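Local coordinates for cystalysin (Treponema denticola, PDB 1C7N), which is a pyridoxal-5'-phosphate-binding protein of the class I and II aminotransferase family, built as a dimer of two like subunits, at residues 101-109 with 257-268. Numbering follows the deposited sequence.
Sequences AVFNAVREF and IRERFTKSRDAT. Unlike the reference sequence in segment 257-268: Ala267 (reference Ile).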
# COMPACT_ATOMS: atom_id res chain seq x y z
N ALA A 101 -1.39 9.98 -0.61
CA ALA A 101 -0.66 10.90 -1.48
C ALA A 101 -0.87 12.33 -1.01
O ALA A 101 0.05 13.15 -1.04
CB ALA A 101 -1.12 10.74 -2.92
N VAL A 102 -2.09 12.64 -0.57
CA VAL A 102 -2.39 13.98 -0.07
C VAL A 102 -1.62 14.23 1.23
O VAL A 102 -1.00 15.28 1.40
CB VAL A 102 -3.90 14.17 0.17
CG1 VAL A 102 -4.16 15.51 0.85
CG2 VAL A 102 -4.65 14.11 -1.16
N PHE A 103 -1.65 13.25 2.13
CA PHE A 103 -0.92 13.38 3.39
C PHE A 103 0.54 13.64 3.10
O PHE A 103 1.19 14.46 3.76
CB PHE A 103 -1.04 12.10 4.23
CG PHE A 103 -2.15 12.13 5.24
CD1 PHE A 103 -3.48 12.02 4.84
CD2 PHE A 103 -1.87 12.28 6.59
CE1 PHE A 103 -4.51 12.05 5.77
CE2 PHE A 103 -2.89 12.31 7.54
CZ PHE A 103 -4.21 12.20 7.12
N ASN A 104 1.07 12.94 2.09
CA ASN A 104 2.46 13.08 1.69
C ASN A 104 2.73 14.48 1.14
O ASN A 104 3.79 15.05 1.37
CB ASN A 104 2.81 12.03 0.64
CG ASN A 104 4.30 11.98 0.36
OD1 ASN A 104 5.10 11.76 1.27
ND2 ASN A 104 4.68 12.17 -0.90
N ALA A 105 1.76 15.02 0.41
CA ALA A 105 1.92 16.36 -0.16
C ALA A 105 2.09 17.38 0.96
O ALA A 105 2.98 18.23 0.91
CB ALA A 105 0.72 16.71 -1.02
N VAL A 106 1.22 17.30 1.96
CA VAL A 106 1.28 18.23 3.09
C VAL A 106 2.60 18.05 3.84
O VAL A 106 3.29 19.01 4.17
CB VAL A 106 0.12 17.98 4.07
CG1 VAL A 106 0.26 18.88 5.29
CG2 VAL A 106 -1.21 18.24 3.37
N ARG A 107 2.95 16.79 4.09
CA ARG A 107 4.17 16.45 4.80
C ARG A 107 5.42 17.06 4.15
O ARG A 107 6.24 17.68 4.83
CB ARG A 107 4.31 14.93 4.85
CG ARG A 107 5.57 14.42 5.55
CD ARG A 107 5.51 12.90 5.74
NE ARG A 107 4.26 12.49 6.38
CZ ARG A 107 3.24 11.92 5.76
NH1 ARG A 107 3.30 11.67 4.45
NH2 ARG A 107 2.14 11.60 6.43
N GLU A 108 5.54 16.91 2.84
CA GLU A 108 6.70 17.39 2.11
C GLU A 108 6.77 18.87 1.74
O GLU A 108 7.82 19.49 1.88
CB GLU A 108 6.88 16.55 0.84
CG GLU A 108 8.05 16.94 -0.05
CD GLU A 108 9.38 16.96 0.69
OE1 GLU A 108 9.59 16.08 1.55
OE2 GLU A 108 10.21 17.85 0.41
N PHE A 109 5.67 19.45 1.28
CA PHE A 109 5.71 20.85 0.85
C PHE A 109 5.23 21.93 1.82
O PHE A 109 5.07 23.08 1.43
CB PHE A 109 4.99 20.98 -0.49
CG PHE A 109 5.56 20.08 -1.55
CD1 PHE A 109 5.08 18.79 -1.73
CD2 PHE A 109 6.64 20.49 -2.33
CE1 PHE A 109 5.66 17.92 -2.65
CE2 PHE A 109 7.23 19.63 -3.26
CZ PHE A 109 6.74 18.34 -3.42
N ILE A 257 9.64 19.05 -7.92
CA ILE A 257 8.50 18.72 -7.08
C ILE A 257 8.27 17.20 -7.09
O ILE A 257 8.01 16.60 -6.05
CB ILE A 257 7.21 19.41 -7.58
CG1 ILE A 257 7.33 20.93 -7.39
CG2 ILE A 257 6.01 18.87 -6.83
CD1 ILE A 257 6.17 21.71 -7.98
N ARG A 258 8.38 16.60 -8.27
CA ARG A 258 8.19 15.17 -8.41
C ARG A 258 9.17 14.39 -7.54
O ARG A 258 8.79 13.47 -6.82
CB ARG A 258 8.35 14.75 -9.87
CG ARG A 258 8.02 13.28 -10.14
CD ARG A 258 7.88 12.99 -11.63
NE ARG A 258 9.12 13.20 -12.38
CZ ARG A 258 9.27 14.08 -13.37
NH1 ARG A 258 8.25 14.84 -13.75
NH2 ARG A 258 10.43 14.17 -14.01
N GLU A 259 10.45 14.77 -7.61
CA GLU A 259 11.48 14.09 -6.84
C GLU A 259 11.34 14.32 -5.33
O GLU A 259 11.76 13.47 -4.54
CB GLU A 259 12.87 14.52 -7.33
CG GLU A 259 13.24 13.87 -8.67
CD GLU A 259 14.45 14.50 -9.34
OE1 GLU A 259 15.48 14.72 -8.65
OE2 GLU A 259 14.38 14.76 -10.55
N ARG A 260 10.73 15.43 -4.93
CA ARG A 260 10.54 15.71 -3.51
C ARG A 260 9.36 14.88 -2.99
O ARG A 260 9.39 14.38 -1.86
CB ARG A 260 10.25 17.19 -3.26
CG ARG A 260 11.46 18.11 -3.39
CD ARG A 260 11.55 19.06 -2.20
NE ARG A 260 10.45 20.03 -2.14
CZ ARG A 260 10.10 20.69 -1.05
NH1 ARG A 260 10.75 20.49 0.09
NH2 ARG A 260 9.10 21.56 -1.08
N PHE A 261 8.33 14.75 -3.82
CA PHE A 261 7.15 13.97 -3.46
C PHE A 261 7.56 12.51 -3.32
O PHE A 261 7.13 11.81 -2.40
CB PHE A 261 6.10 14.11 -4.57
CG PHE A 261 4.82 13.36 -4.29
CD1 PHE A 261 3.80 13.94 -3.55
CD2 PHE A 261 4.65 12.07 -4.78
CE1 PHE A 261 2.62 13.24 -3.30
CE2 PHE A 261 3.47 11.36 -4.54
CZ PHE A 261 2.45 11.95 -3.79
N THR A 262 8.40 12.05 -4.24
CA THR A 262 8.88 10.68 -4.25
C THR A 262 9.76 10.35 -3.05
O THR A 262 9.64 9.27 -2.46
CB THR A 262 9.66 10.40 -5.54
OG1 THR A 262 8.80 10.60 -6.66
CG2 THR A 262 10.20 8.99 -5.55
N LYS A 263 10.66 11.26 -2.70
CA LYS A 263 11.54 11.05 -1.56
C LYS A 263 10.69 10.91 -0.31
O LYS A 263 10.87 9.99 0.49
CB LYS A 263 12.50 12.23 -1.38
CG LYS A 263 11.79 13.56 -1.13
CD LYS A 263 12.73 14.72 -0.82
CE LYS A 263 13.18 14.70 0.64
NZ LYS A 263 13.89 15.96 1.02
N SER A 264 9.74 11.83 -0.14
CA SER A 264 8.86 11.81 1.02
C SER A 264 8.06 10.52 1.08
O SER A 264 7.93 9.91 2.13
CB SER A 264 7.92 13.01 0.99
OG SER A 264 7.11 13.01 2.15
N ARG A 265 7.50 10.12 -0.06
CA ARG A 265 6.73 8.88 -0.11
C ARG A 265 7.62 7.70 0.29
O ARG A 265 7.18 6.80 1.01
CB ARG A 265 6.17 8.65 -1.52
CG ARG A 265 5.73 7.22 -1.77
CD ARG A 265 6.77 6.48 -2.59
NE ARG A 265 6.32 6.35 -3.96
CZ ARG A 265 7.06 5.91 -4.98
NH1 ARG A 265 8.32 5.55 -4.79
NH2 ARG A 265 6.52 5.82 -6.18
N ASP A 266 8.87 7.71 -0.15
CA ASP A 266 9.78 6.62 0.15
C ASP A 266 10.18 6.53 1.63
O ASP A 266 10.74 5.52 2.06
CB ASP A 266 11.03 6.71 -0.73
CG ASP A 266 10.72 6.48 -2.20
OD1 ASP A 266 9.81 5.69 -2.50
OD2 ASP A 266 11.39 7.10 -3.06
N ALA A 267 9.90 7.58 2.39
CA ALA A 267 10.21 7.59 3.82
C ALA A 267 8.96 7.19 4.59
O ALA A 267 9.03 6.80 5.75
CB ALA A 267 10.68 8.97 4.26
N THR A 268 7.81 7.30 3.93
CA THR A 268 6.51 6.95 4.51
C THR A 268 5.69 6.24 3.44
O THR A 268 5.30 6.85 2.44
CB THR A 268 5.72 8.20 4.94
OG1 THR A 268 5.21 8.87 3.78
CG2 THR A 268 6.62 9.17 5.70
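With chi1 of Asn104 at -170° and CG of Phe261 likewise anti to its backbone N, amide and phenyl ring both swing away from their own backbone nitrogens, and the Asn104 amide comes to stand over a face of the Phe261 ring. The two belong to helices 98-109 and 255-267, which pack against each other beside the seven-stranded mixed sheet characteristic of the large domain in PLP-dependent aminotransferases. The axes of the two segments come within 9.3 Å, their directions 109° apart. Phe261 is a knob in a hole, seated among Ala101, Asn104, Ala105 and Phe109. Asn104 ND2 lies 3.2 Å above the Phe261 ring plane, over its centre, while Ala101 CB meets the ring edge at CZ.

The buried amide is also held from both its ends. Asn104 ND2 donates to Phe261 O (2.9 Å), which already accepts Arg265 N of its own helix. Asn104 OD1 receives a short bond from Ser264 OG (2.5 Å), whose donor stands 37° out of the carbonyl plane. Together the two bonds fix the rotation of the amide.

Toward the more exposed end, polar and apolar contacts mix. Glu108 bends at chi2 and sets OE2 over a face of the Arg260 guanidinium, forming a salt bridge to Arg260 NH1 (2.7 Å) with the two planes practically perpendicular. Lys263 NZ is 4.2 Å from Glu108 OE2, beyond a salt bridge, and any attraction is probably weak. Phe109 reaches Ile257 CG2 through CZ, and both residues rest on Met199 and Ile231 of the sheet. Near the C-terminal end of segment 257-268, Thr268 CG2 lies over one face of the Arg107 guanidinium; Arg107 NH1 of the second subunit hydrogen-bonds to Ala267 O of this chain. The Phe109 ring meets the backbone edge-on, Phe109 CZ lying 3.4 Å from Ile257 O.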